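Local structure of NmrA family protein (Shigella flexneri 2a, 3QVO) at residues V26-A31 against N41-K46; D75-A80 against L101-N106; F122-G127 against R153-I158; E164-R169 against T205-K210; A171-E176 against K198-L203. The protein is of unknown function but has the Rossmann-type fold of the NmrA family and probably binds NAD(P) or NAD(P)H. All blocks are in the same frame, centred on the assembly; numbering follows the deposited sequence. Where two conformers were deposited one is given.

Contact 1: residues V26-A31 against N41-K46; sequences VLILGA and NQLADK
Leu43 meets Val26 and Ile28 inside the first beta-alpha-beta unit of the Rossmann fold. The unit runs from strand 24-29 through helix 34-43 to strand 49-55. Residues 26-31 include the end of the first strand and the start of the loop after it. Residues 41-46 come from the C-terminal part of the helix and the chain that follows. Leu43 loses slightly more surface here than the two strand residues combined. Its CG, anti to the carbonyl carbon (chi1 -64°), and an extended chi2 carry CD1 toward the strand. Ile28 approaches tip to tip, its CG1 branch extended so that CD1 is the foremost atom. Ile28 CD1 and Leu43 CD1 lie 4.2 Å apart. Val26 adds a more distant contact, with its CG1 4.5 Å from the same Leu43 CD1. One methyl of Leu43 therefore serves both strand residues. All three residues are buried, and no hydrogen bond joins the segments. Ile208 of helix 197-209 packs on both Val26 and Leu43, while Gln51 of the next strand also touches Leu43. Gly30, with a positive phi of 80°, opens the segment that in Rossmann domains forms the glycine-rich dinucleotide-binding loop, and probably does so here. A type I turn spans Leu43 to Lys46. Leu43 O accepts from Lys46 N at 3.2 Å and also from Asn68 ND2.

Contact 2: residues D75-A80 against L101-N106; sequences DVLNHA and LDIQAN
The backbones of Leu77 and Gln104 come close, with their CA atoms 6.2 Å apart. Residues 75-80 form a turn that runs into helix 79-86, and residues 101-106 are the first turns of helix 101-114. The type I turn from Asp75 to Asn78 is closed by Asn78 N on Asp75 O. Asp75 OD1 adds an Asx turn, taking Leu77 N at 3.0 Å from above its carboxylate plane. Asn78 is the N-cap of the next helix, and its OD1 accepts from Ala81 N. Across the contact, Val76 CG2 is set between its own backbone N and carbonyl carbon and lies 3.3 Å from Gln104 OE1, a close van der Waals contact of methyl and oxygen. It also rests against the Gln104 aliphatic chain, which it crosses at about a right angle. No hydrogen bond crosses the segments. Gln104 NE2 turns elsewhere and hydrogen-bonds to the backbone oxygens of Thr97 and Glu99. Leu77 CD2 sits 3.8 Å from Gln104 CA and 3.9 Å from Ile103 CG2. Val76 O is hydrogen-bonded to Ser107 OG, further along helix 101-114. An Asp-Val pair after a strand is consistent with the adenine-side loop of the cofactor site in related Rossmann domains.

Contact 3: residues F122-G127 against R153-I158; sequences FVLSLG and RAADAI
Phe122 O makes a probable hydrogen bond with Leu168 N on the neighbouring parallel strand. That bond belongs to the sheet, and it fixes the backbone from which Phe122 reaches Ile158. Residues 122-127 are the end of strand 119-123 and the loop after it. Residues 153-158 lie in helix 149-159, which packs on one face of the Rossmann sheet. The Phe122 ring projects toward the helix, its CG anti to the backbone N (chi1 -161°). Ile158 CD1 comes down on one face of the ring in a CH-pi contact. It is 3.5 Å from the ring centroid and 16° off the ring normal. The nearest ring atom is Phe122 CG, 3.4 Å from Ile158 CD1, so the methyl leans toward the CB end. In the plane of the ring, Leu124 CG lies at the edge. Leu124 then carries the contact toward the start of the helix. Its CD1 is 3.8 Å from Ala155 CB, and its CD2 is 4.3 Å from Ala154 CB. Small Ala154 and Ala155 face Leu124, where the CA atoms of Leu124 and Ala155 are 8.0 Å apart. Helix 101-114 packs alongside: its Ala105 touches both Phe122 and Ala154, and its Asp102 makes a salt bridge with Arg153. Between the two segments the cohesion is van der Waals and CH-pi, with no hydrogen bond. The polar ties, Phe122 O to Leu168 N and Arg153 to Asp102, run to other parts of the fold. The contact therefore rests on fit and burial, not on directional bonds.

Contact 4: residues E164-R169 against T205-K210; sequences EYTILR and TDIIDK
A strand-to-helix contact inside the three-layer alpha/beta/alpha sandwich brings Thr166 and Leu168 of strand 164-174 against Ile207 of helix 197-209. Ile207 supplies the largest share of the buried area. Its CG1 is anti to the carbonyl carbon (chi1 -61°) and the chain beyond is extended. This sends CD1 straight out toward the strand. Thr166 answers tip to tip with its methyl, and Thr166 CG2 is 4.0 Å from Ile207 CD1. With CG2 of Thr166 opposite the backbone N (chi1 of OG1 -53°), the methyl points to the helix and OG1 turns to hydrogen bonds with His214 O and Arg119 NH1. The hydroxyl of this buried residue thus has two polar partners outside the contact. Leu168 CD2 is 4.5 Å from Ile207 CD1 and makes a looser second touch. In this Rossmann-type fold helices pack on both sides of a mainly parallel sheet, and the two faces of this strand meet different helices. Thr166 and Leu168 face helix 197-209, whereas Tyr165 and Ile167 touch Ile158 of helix 149-159. Ile121 of the neighbouring strand 119-123 touches both Leu168 and Ile207. The helix keeps regular bonds to its end. Asp209 N reaches Thr205 O at 2.8 Å, and Lys210 N reaches Asp206 O at 2.9 Å. Lys210 is the first residue to leave helical geometry.

Contact 5: residues A171-E176 against K198-L203; sequences AWLTDE and KSVAAL
Leu173 with Val200, and Glu176 with Lys198, make a mixed contact of apolar packing and a water bridge. It sits where the end of strand 164-174 passes the first turns of helix 197-209. Leu173 CD2 is 4.2 Å from Val200 CG2. Leu173 has its CG anti to the carbonyl carbon (chi1 -69°), and its CD2 branch reaches the helix although its CB does not point straight at it. Val200 points toward the strand. Val195 of strand 194-196 touches both of these residues, and Ile35 of helix 34-43 also touches Leu173. The polar part lies after the strand. A water donates to Glu176 O at 2.7 Å and accepts from Lys198 N at 3.1 Å. It thereby links the loop to a backbone N-H in the first turn of the helix. Glu176 O also lies 4.4 Å from Lys198 CB. The Lys198 side chain runs on to a salt bridge between NZ and Asp177 OD1. Within the loop, Glu176 N makes a weak bond of 3.3 Å to Thr174 OG1. Asp175 OD1 forms a salt bridge with Arg197 NH2, one residue before Lys198. This places helix 197-209 on one face of the mixed, mainly parallel sheet, as in the alpha/beta/alpha layering of a Rossmann-type fold.

Overall arrangement
The contacts come largely in series along the chain, with contact 5 nested inside the loop closed by contact 4. Contacts 1, 3, 4 and 5 all reach the same mixed sheet. Contacts 4 and 5 share strand 164-174 and helix 197-209, their centres about 14 Å apart. Contact 1 touches both of them from the first beta-alpha-beta unit. Contacts 2 and 3 are joined through helices 101-114 and 149-159, with centres about 13 Å apart. Contact 2 lies about 25 Å, centre to centre, from contact 5. Helices 34-43 and 197-209 (contacts 1, 4 and 5) lie on one face and helices 101-114 and 149-159 (contacts 2 and 3) on the other, consistent with a Rossmann-type NAD(P)-binding domain.

Contact 1: residues V26-A31 against N41-K46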
# COMPACT_ATOMS: atom_id res chain seq x y z
N VAL A 26 -8.70 -9.81 0.00
CA VAL A 26 -7.80 -8.69 0.00
C VAL A 26 -8.58 -7.42 -0.31
O VAL A 26 -9.34 -7.39 -1.29
CB VAL A 26 -6.71 -8.89 -1.03
CG1 VAL A 26 -5.85 -7.69 -1.10
CG2 VAL A 26 -5.89 -10.11 -0.69
N LEU A 27 -8.45 -6.39 0.55
CA LEU A 27 -9.09 -5.10 0.31
C LEU A 27 -8.05 -4.10 -0.15
O LEU A 27 -7.05 -3.90 0.54
CB LEU A 27 -9.76 -4.60 1.58
CG LEU A 27 -10.37 -3.22 1.58
CD1 LEU A 27 -11.50 -3.07 0.55
CD2 LEU A 27 -10.78 -2.89 3.00
N ILE A 28 -8.26 -3.51 -1.33
CA ILE A 28 -7.34 -2.57 -1.89
C ILE A 28 -7.98 -1.20 -1.74
O ILE A 28 -8.99 -0.89 -2.40
CB ILE A 28 -7.04 -2.92 -3.37
CG1 ILE A 28 -6.39 -4.32 -3.43
CG2 ILE A 28 -6.12 -1.87 -4.00
CD1 ILE A 28 -6.02 -4.80 -4.77
N LEU A 29 -7.41 -0.38 -0.84
CA LEU A 29 -7.89 0.98 -0.63
C LEU A 29 -7.15 1.92 -1.53
O LEU A 29 -5.96 1.87 -1.57
CB LEU A 29 -7.64 1.39 0.80
CG LEU A 29 -8.37 0.52 1.80
CD1 LEU A 29 -7.84 0.91 3.18
CD2 LEU A 29 -9.90 0.72 1.62
N GLY A 30 -7.83 2.78 -2.26
CA GLY A 30 -7.15 3.63 -3.27
C GLY A 30 -6.90 2.84 -4.55
O GLY A 30 -5.83 2.92 -5.17
N ALA A 31 -7.89 2.07 -4.96
CA ALA A 31 -7.67 1.05 -6.00
C ALA A 31 -7.48 1.67 -7.37
O ALA A 31 -7.05 1.01 -8.27
CB ALA A 31 -8.80 0.02 -6.02
N ASN A 41 -3.80 -6.42 -11.31
CA ASN A 41 -3.46 -7.26 -12.45
C ASN A 41 -2.75 -8.56 -12.10
O ASN A 41 -2.99 -9.61 -12.71
CB ASN A 41 -2.50 -6.50 -13.32
CG ASN A 41 -3.11 -6.04 -14.61
OD1 ASN A 41 -3.66 -4.92 -14.68
ND2 ASN A 41 -2.94 -6.87 -15.69
N GLN A 42 -1.80 -8.49 -11.19
CA GLN A 42 -1.16 -9.71 -10.73
C GLN A 42 -2.13 -10.55 -9.91
O GLN A 42 -2.01 -11.77 -9.90
CB GLN A 42 0.02 -9.39 -9.88
CG GLN A 42 1.07 -8.57 -10.60
CD GLN A 42 2.37 -8.62 -9.86
OE1 GLN A 42 3.00 -9.71 -9.79
NE2 GLN A 42 2.79 -7.48 -9.31
N LEU A 43 -3.08 -9.92 -9.23
CA LEU A 43 -4.05 -10.68 -8.45
C LEU A 43 -5.15 -11.30 -9.33
O LEU A 43 -5.88 -12.19 -8.89
CB LEU A 43 -4.64 -9.82 -7.33
CG LEU A 43 -3.63 -9.38 -6.25
CD1 LEU A 43 -4.34 -8.58 -5.23
CD2 LEU A 43 -2.82 -10.54 -5.57
N ALA A 44 -5.25 -10.87 -10.59
CA ALA A 44 -6.43 -11.19 -11.41
C ALA A 44 -6.53 -12.68 -11.80
O ALA A 44 -7.62 -13.18 -12.08
CB ALA A 44 -6.40 -10.36 -12.69
N ASP A 45 -5.41 -13.37 -11.84
CA ASP A 45 -5.47 -14.76 -12.24
C ASP A 45 -5.26 -15.69 -11.04
O ASP A 45 -5.15 -16.88 -11.22
CB ASP A 45 -4.43 -15.03 -13.34
CG ASP A 45 -3.05 -14.97 -12.82
OD1 ASP A 45 -2.94 -14.74 -11.60
OD2 ASP A 45 -2.07 -15.14 -13.60
N LYS A 46 -5.23 -15.15 -9.82
CA LYS A 46 -5.19 -15.97 -8.62
C LYS A 46 -6.66 -16.26 -8.28
O LYS A 46 -7.35 -15.42 -7.78
CB LYS A 46 -4.46 -15.24 -7.47
CG LYS A 46 -3.06 -14.63 -7.84
CD LYS A 46 -1.89 -15.49 -7.33
CE LYS A 46 -0.51 -15.09 -7.92
NZ LYS A 46 -0.04 -13.74 -7.37

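Contact 2: residues D75-A80 against L101-N106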
# COMPACT_ATOMS: atom_id res chain seq x y z
N ASP A 75 -14.85 6.38 0.15
CA ASP A 75 -13.81 7.27 0.61
C ASP A 75 -13.40 6.68 1.94
O ASP A 75 -14.28 6.35 2.73
CB ASP A 75 -14.52 8.62 0.78
CG ASP A 75 -13.64 9.70 1.31
OD1 ASP A 75 -12.54 9.44 1.84
OD2 ASP A 75 -14.10 10.85 1.21
N VAL A 76 -12.10 6.56 2.21
CA VAL A 76 -11.67 6.04 3.54
C VAL A 76 -12.08 6.92 4.73
O VAL A 76 -12.19 6.42 5.85
CB VAL A 76 -10.14 5.74 3.62
CG1 VAL A 76 -9.77 4.77 2.47
CG2 VAL A 76 -9.32 6.98 3.58
N LEU A 77 -12.38 8.18 4.52
CA LEU A 77 -12.91 8.98 5.62
C LEU A 77 -14.41 8.84 5.76
O LEU A 77 -15.00 9.44 6.66
CB LEU A 77 -12.51 10.47 5.52
CG LEU A 77 -10.99 10.64 5.48
CD1 LEU A 77 -10.57 12.12 5.37
CD2 LEU A 77 -10.36 10.00 6.70
N ASN A 78 -15.05 8.07 4.88
CA ASN A 78 -16.45 7.71 5.14
C ASN A 78 -16.34 6.43 5.93
O ASN A 78 -16.19 5.36 5.35
CB ASN A 78 -17.24 7.49 3.84
CG ASN A 78 -18.66 6.98 4.11
OD1 ASN A 78 -18.95 6.40 5.17
ND2 ASN A 78 -19.56 7.22 3.17
N HIS A 79 -16.43 6.54 7.23
CA HIS A 79 -16.16 5.43 8.13
C HIS A 79 -17.18 4.33 7.95
O HIS A 79 -16.84 3.17 8.05
CB HIS A 79 -16.21 5.88 9.63
CG HIS A 79 -15.26 6.98 9.98
ND1 HIS A 79 -13.89 6.82 9.98
CD2 HIS A 79 -15.47 8.28 10.32
CE1 HIS A 79 -13.30 7.94 10.34
NE2 HIS A 79 -14.24 8.85 10.54
N ALA A 80 -18.44 4.68 7.76
CA ALA A 80 -19.46 3.68 7.50
C ALA A 80 -19.14 2.86 6.22
O ALA A 80 -19.23 1.65 6.22
CB ALA A 80 -20.84 4.32 7.40
N LEU A 101 -3.31 12.44 5.52
CA LEU A 101 -2.97 11.03 5.47
C LEU A 101 -3.03 10.38 6.87
O LEU A 101 -3.26 9.16 6.99
CB LEU A 101 -1.61 10.84 4.83
CG LEU A 101 -1.29 9.47 4.27
CD1 LEU A 101 -2.51 8.71 3.71
CD2 LEU A 101 -0.26 9.65 3.20
N ASP A 102 -2.84 11.21 7.90
CA ASP A 102 -2.84 10.77 9.28
C ASP A 102 -4.25 10.39 9.73
O ASP A 102 -4.43 9.35 10.32
CB ASP A 102 -2.25 11.85 10.22
CG ASP A 102 -2.88 13.24 10.04
OD1 ASP A 102 -3.41 13.52 8.96
OD2 ASP A 102 -2.83 14.08 10.99
N ILE A 103 -5.21 11.25 9.44
CA ILE A 103 -6.61 11.01 9.68
C ILE A 103 -7.05 9.78 8.93
O ILE A 103 -7.75 8.89 9.51
CB ILE A 103 -7.49 12.27 9.35
CG1 ILE A 103 -7.02 13.46 10.19
CG2 ILE A 103 -8.94 12.01 9.70
CD1 ILE A 103 -7.67 14.86 9.79
N GLN A 104 -6.59 9.65 7.68
CA GLN A 104 -6.89 8.46 6.89
C GLN A 104 -6.34 7.18 7.51
O GLN A 104 -7.06 6.14 7.60
CB GLN A 104 -6.35 8.59 5.46
CG GLN A 104 -6.94 9.71 4.61
CD GLN A 104 -6.45 9.62 3.20
OE1 GLN A 104 -6.60 8.59 2.54
NE2 GLN A 104 -5.86 10.68 2.71
N ALA A 105 -5.05 7.21 7.88
CA ALA A 105 -4.47 6.00 8.52
C ALA A 105 -5.26 5.65 9.79
O ALA A 105 -5.53 4.51 10.02
CB ALA A 105 -3.00 6.19 8.89
N ASN A 106 -5.59 6.62 10.63
CA ASN A 106 -6.33 6.36 11.86
C ASN A 106 -7.67 5.67 11.54
O ASN A 106 -8.13 4.76 12.26
CB ASN A 106 -6.62 7.66 12.60
CG ASN A 106 -5.42 8.22 13.34
OD1 ASN A 106 -4.41 7.54 13.50
ND2 ASN A 106 -5.54 9.47 13.83

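Contact 3: residues F122-G127 against R153-I158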
# COMPACT_ATOMS: atom_id res chain seq x y z
N PHE A 122 0.91 -1.01 3.97
CA PHE A 122 0.61 0.40 3.87
C PHE A 122 1.78 1.13 3.19
O PHE A 122 2.93 1.13 3.69
CB PHE A 122 0.35 0.96 5.27
CG PHE A 122 -0.41 2.30 5.30
CD1 PHE A 122 0.23 3.48 5.07
CD2 PHE A 122 -1.76 2.35 5.61
CE1 PHE A 122 -0.46 4.70 5.15
CE2 PHE A 122 -2.46 3.55 5.67
CZ PHE A 122 -1.82 4.72 5.44
N VAL A 123 1.46 1.74 2.06
CA VAL A 123 2.45 2.45 1.24
C VAL A 123 2.47 3.88 1.61
O VAL A 123 1.43 4.54 1.60
CB VAL A 123 2.16 2.33 -0.26
CG1 VAL A 123 3.26 3.12 -1.08
CG2 VAL A 123 2.18 0.88 -0.66
N LEU A 124 3.66 4.36 1.98
CA LEU A 124 3.86 5.79 2.18
C LEU A 124 4.82 6.34 1.15
O LEU A 124 6.06 6.18 1.25
CB LEU A 124 4.32 6.11 3.62
CG LEU A 124 3.24 5.95 4.70
CD1 LEU A 124 3.88 5.82 6.09
CD2 LEU A 124 2.24 7.13 4.68
N SER A 125 4.24 7.07 0.21
CA SER A 125 4.93 7.62 -0.93
C SER A 125 4.44 9.03 -1.11
O SER A 125 3.23 9.24 -1.10
CB SER A 125 4.57 6.79 -2.18
OG SER A 125 5.18 7.29 -3.35
N LEU A 126 5.32 10.00 -1.29
CA LEU A 126 4.85 11.39 -1.25
C LEU A 126 4.07 11.80 -2.48
O LEU A 126 3.17 12.64 -2.39
CB LEU A 126 5.98 12.40 -1.12
CG LEU A 126 6.78 12.54 0.17
CD1 LEU A 126 7.73 13.74 -0.06
CD2 LEU A 126 5.88 12.71 1.41
N GLY A 127 4.43 11.26 -3.64
CA GLY A 127 3.70 11.59 -4.86
C GLY A 127 3.92 13.03 -5.26
O GLY A 127 5.06 13.45 -5.49
N ARG A 153 3.06 11.02 11.19
CA ARG A 153 2.01 10.71 12.12
C ARG A 153 1.26 9.43 11.69
O ARG A 153 0.97 8.59 12.54
CB ARG A 153 1.08 11.90 12.32
CG ARG A 153 1.70 13.04 13.13
CD ARG A 153 0.60 13.93 13.76
NE ARG A 153 -0.27 14.51 12.73
CZ ARG A 153 -0.08 15.68 12.11
NH1 ARG A 153 0.98 16.46 12.40
NH2 ARG A 153 -0.96 16.09 11.19
N ALA A 154 1.01 9.25 10.38
CA ALA A 154 0.44 7.98 9.86
C ALA A 154 1.33 6.80 10.19
O ALA A 154 0.86 5.84 10.76
CB ALA A 154 0.19 8.03 8.38
N ALA A 155 2.62 6.91 9.92
CA ALA A 155 3.56 5.81 10.19
C ALA A 155 3.60 5.45 11.67
O ALA A 155 3.56 4.26 12.01
CB ALA A 155 4.98 6.18 9.73
N ASP A 156 3.71 6.47 12.53
CA ASP A 156 3.75 6.27 13.96
C ASP A 156 2.46 5.59 14.46
O ASP A 156 2.50 4.76 15.36
CB ASP A 156 3.90 7.61 14.71
CG ASP A 156 5.26 8.31 14.50
OD1 ASP A 156 6.22 7.76 13.88
OD2 ASP A 156 5.35 9.46 14.96
N ALA A 157 1.31 5.98 13.91
CA ALA A 157 0.06 5.43 14.33
C ALA A 157 0.04 3.94 13.96
O ALA A 157 -0.37 3.10 14.75
CB ALA A 157 -1.14 6.19 13.70
N ILE A 158 0.51 3.61 12.75
CA ILE A 158 0.58 2.23 12.31
C ILE A 158 1.50 1.43 13.23
O ILE A 158 1.08 0.40 13.75
CB ILE A 158 0.96 2.16 10.85
CG1 ILE A 158 -0.21 2.65 10.00
CG2 ILE A 158 1.40 0.76 10.44
CD1 ILE A 158 0.16 2.99 8.60

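Contact 4: residues E164-R169 against T205-K210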
# COMPACT_ATOMS: atom_id res chain seq x y z
N GLU A 164 -0.70 -6.39 12.48
CA GLU A 164 0.36 -7.09 11.78
C GLU A 164 0.66 -6.27 10.52
O GLU A 164 0.06 -6.50 9.47
CB GLU A 164 -0.06 -8.54 11.46
CG GLU A 164 -0.01 -9.49 12.68
CD GLU A 164 -0.61 -10.89 12.43
OE1 GLU A 164 -1.39 -11.08 11.47
OE2 GLU A 164 -0.29 -11.82 13.22
N TYR A 165 1.56 -5.30 10.65
CA TYR A 165 1.76 -4.31 9.61
C TYR A 165 3.03 -4.51 8.83
O TYR A 165 3.96 -5.12 9.29
CB TYR A 165 1.75 -2.88 10.20
CG TYR A 165 2.94 -2.55 11.07
CD1 TYR A 165 4.12 -2.12 10.52
CD2 TYR A 165 2.87 -2.68 12.45
CE1 TYR A 165 5.21 -1.86 11.30
CE2 TYR A 165 3.95 -2.42 13.25
CZ TYR A 165 5.13 -2.00 12.66
OH TYR A 165 6.25 -1.70 13.41
N THR A 166 3.03 -4.03 7.60
CA THR A 166 4.25 -3.78 6.88
C THR A 166 4.07 -2.39 6.27
O THR A 166 3.10 -2.14 5.55
CB THR A 166 4.44 -4.77 5.77
OG1 THR A 166 4.36 -6.13 6.27
CG2 THR A 166 5.78 -4.51 5.05
N ILE A 167 4.98 -1.47 6.58
CA ILE A 167 4.98 -0.13 5.99
C ILE A 167 6.01 -0.19 4.89
O ILE A 167 7.11 -0.70 5.09
CB ILE A 167 5.34 0.99 7.03
CG1 ILE A 167 4.22 1.13 8.05
CG2 ILE A 167 5.58 2.31 6.35
CD1 ILE A 167 4.62 1.72 9.42
N LEU A 168 5.65 0.33 3.73
CA LEU A 168 6.49 0.27 2.57
C LEU A 168 6.75 1.68 2.16
O LEU A 168 5.80 2.47 1.99
CB LEU A 168 5.82 -0.48 1.41
CG LEU A 168 5.49 -1.95 1.55
CD1 LEU A 168 4.97 -2.50 0.21
CD2 LEU A 168 6.73 -2.72 2.01
N ARG A 169 8.04 1.97 1.99
CA ARG A 169 8.55 3.32 1.72
C ARG A 169 9.37 3.33 0.47
O ARG A 169 10.54 3.02 0.52
CB ARG A 169 9.45 3.78 2.88
CG ARG A 169 8.67 4.33 4.02
CD ARG A 169 9.47 4.53 5.26
NE ARG A 169 10.41 3.47 5.59
CZ ARG A 169 11.72 3.49 5.37
NH1 ARG A 169 12.27 4.51 4.74
NH2 ARG A 169 12.48 2.48 5.77
N THR A 205 2.50 -7.97 -3.88
CA THR A 205 1.94 -9.24 -4.27
C THR A 205 2.61 -10.42 -3.57
O THR A 205 1.92 -11.36 -3.13
CB THR A 205 1.97 -9.40 -5.79
OG1 THR A 205 1.08 -8.42 -6.37
CG2 THR A 205 1.46 -10.76 -6.21
N ASP A 206 3.94 -10.39 -3.45
CA ASP A 206 4.62 -11.43 -2.69
C ASP A 206 4.16 -11.48 -1.23
O ASP A 206 4.03 -12.56 -0.67
CB ASP A 206 6.13 -11.29 -2.78
CG ASP A 206 6.68 -11.66 -4.18
OD1 ASP A 206 5.89 -12.05 -5.09
OD2 ASP A 206 7.92 -11.54 -4.36
N ILE A 207 3.85 -10.32 -0.63
CA ILE A 207 3.43 -10.29 0.77
C ILE A 207 1.99 -10.81 0.86
O ILE A 207 1.64 -11.58 1.74
CB ILE A 207 3.53 -8.89 1.37
CG1 ILE A 207 4.97 -8.36 1.35
CG2 ILE A 207 3.01 -8.86 2.83
CD1 ILE A 207 5.12 -6.91 1.94
N ILE A 208 1.15 -10.39 -0.07
CA ILE A 208 -0.20 -10.88 -0.12
C ILE A 208 -0.19 -12.40 -0.29
O ILE A 208 -0.95 -13.13 0.37
CB ILE A 208 -0.95 -10.25 -1.28
CG1 ILE A 208 -1.24 -8.79 -0.96
CG2 ILE A 208 -2.24 -11.03 -1.58
CD1 ILE A 208 -1.89 -7.99 -2.08
N ASP A 209 0.69 -12.88 -1.16
CA ASP A 209 0.82 -14.32 -1.34
C ASP A 209 1.30 -15.03 -0.09
O ASP A 209 0.82 -16.11 0.21
CB ASP A 209 1.74 -14.69 -2.51
CG ASP A 209 1.45 -16.09 -3.03
OD1 ASP A 209 0.24 -16.36 -3.33
OD2 ASP A 209 2.39 -16.94 -3.11
N LYS A 210 2.29 -14.47 0.61
CA LYS A 210 2.84 -15.03 1.86
C LYS A 210 2.87 -13.93 2.92
O LYS A 210 3.85 -13.21 3.06
CB LYS A 210 4.24 -15.55 1.60
CG LYS A 210 4.23 -16.75 0.66
CD LYS A 210 5.60 -17.32 0.32
CE LYS A 210 5.41 -18.64 -0.43
NZ LYS A 210 6.65 -19.46 -0.46

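Contact 5: residues A171-E176 against K198-L203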
# COMPACT_ATOMS: atom_id res chain seq x y z
N ALA A 171 11.25 4.75 -3.00
CA ALA A 171 12.02 5.78 -3.59
C ALA A 171 11.17 6.39 -4.69
O ALA A 171 10.01 6.02 -4.84
CB ALA A 171 13.34 5.22 -4.13
N TRP A 172 11.75 7.33 -5.42
CA TRP A 172 11.05 8.05 -6.49
C TRP A 172 10.49 7.06 -7.51
O TRP A 172 11.22 6.25 -8.06
CB TRP A 172 11.99 9.08 -7.17
CG TRP A 172 11.31 10.22 -7.93
CD1 TRP A 172 10.72 11.33 -7.39
CD2 TRP A 172 11.20 10.38 -9.37
NE1 TRP A 172 10.25 12.16 -8.38
CE2 TRP A 172 10.52 11.60 -9.60
CE3 TRP A 172 11.60 9.61 -10.47
CZ2 TRP A 172 10.23 12.06 -10.90
CZ3 TRP A 172 11.30 10.07 -11.76
CH2 TRP A 172 10.63 11.29 -11.96
N LEU A 173 9.20 7.15 -7.77
CA LEU A 173 8.53 6.18 -8.61
C LEU A 173 8.74 6.44 -10.08
O LEU A 173 8.49 7.54 -10.55
CB LEU A 173 7.05 6.15 -8.27
CG LEU A 173 6.74 5.55 -6.89
CD1 LEU A 173 5.32 5.81 -6.52
CD2 LEU A 173 7.05 4.06 -6.85
N THR A 174 9.22 5.42 -10.81
CA THR A 174 9.15 5.42 -12.28
C THR A 174 8.10 4.43 -12.80
O THR A 174 7.58 3.55 -12.05
CB THR A 174 10.47 5.02 -12.92
OG1 THR A 174 10.64 3.61 -12.79
CG2 THR A 174 11.64 5.76 -12.29
N ASP A 175 7.81 4.58 -14.09
CA ASP A 175 6.91 3.71 -14.82
C ASP A 175 7.68 2.74 -15.73
O ASP A 175 7.12 2.16 -16.66
CB ASP A 175 5.89 4.55 -15.61
CG ASP A 175 4.75 5.06 -14.73
OD1 ASP A 175 4.19 4.26 -13.92
OD2 ASP A 175 4.39 6.26 -14.85
N GLU A 176 8.96 2.54 -15.42
CA GLU A 176 9.78 1.54 -16.13
C GLU A 176 9.17 0.12 -16.03
O GLU A 176 8.78 -0.30 -14.96
CB GLU A 176 11.21 1.56 -15.58
CG GLU A 176 12.17 0.53 -16.22
CD GLU A 176 13.59 1.05 -16.44
OE1 GLU A 176 13.93 2.16 -15.94
OE2 GLU A 176 14.36 0.33 -17.14
N LYS A 198 6.21 -1.14 -10.79
CA LYS A 198 6.04 -2.58 -10.98
C LYS A 198 6.83 -3.33 -9.92
O LYS A 198 6.35 -4.35 -9.40
CB LYS A 198 6.49 -2.96 -12.39
CG LYS A 198 5.95 -4.24 -12.94
CD LYS A 198 6.06 -4.26 -14.49
CE LYS A 198 4.81 -3.55 -15.15
NZ LYS A 198 4.86 -3.45 -16.64
N SER A 199 7.98 -2.79 -9.53
CA SER A 199 8.77 -3.40 -8.48
C SER A 199 7.99 -3.41 -7.18
O SER A 199 7.90 -4.44 -6.48
CB SER A 199 10.08 -2.67 -8.26
OG SER A 199 10.95 -2.73 -9.41
N VAL A 200 7.41 -2.27 -6.85
CA VAL A 200 6.72 -2.15 -5.59
C VAL A 200 5.48 -3.04 -5.59
O VAL A 200 5.18 -3.68 -4.60
CB VAL A 200 6.36 -0.69 -5.29
CG1 VAL A 200 5.65 -0.59 -3.93
CG2 VAL A 200 7.62 0.16 -5.30
N ALA A 201 4.81 -3.12 -6.73
CA ALA A 201 3.66 -4.03 -6.86
C ALA A 201 4.08 -5.47 -6.66
O ALA A 201 3.37 -6.25 -6.01
CB ALA A 201 2.96 -3.86 -8.20
N ALA A 202 5.22 -5.85 -7.21
CA ALA A 202 5.74 -7.21 -7.05
C ALA A 202 5.93 -7.53 -5.58
O ALA A 202 5.62 -8.61 -5.14
CB ALA A 202 7.02 -7.38 -7.81
N LEU A 203 6.47 -6.61 -4.81
CA LEU A 203 6.65 -6.85 -3.37
C LEU A 203 5.28 -7.03 -2.70
O LEU A 203 5.09 -7.94 -1.95
CB LEU A 203 7.39 -5.69 -2.70
CG LEU A 203 7.73 -5.88 -1.20
CD1 LEU A 203 8.51 -7.19 -0.83
CD2 LEU A 203 8.49 -4.66 -0.69
O HOH W 1 6.59 0.42 -13.49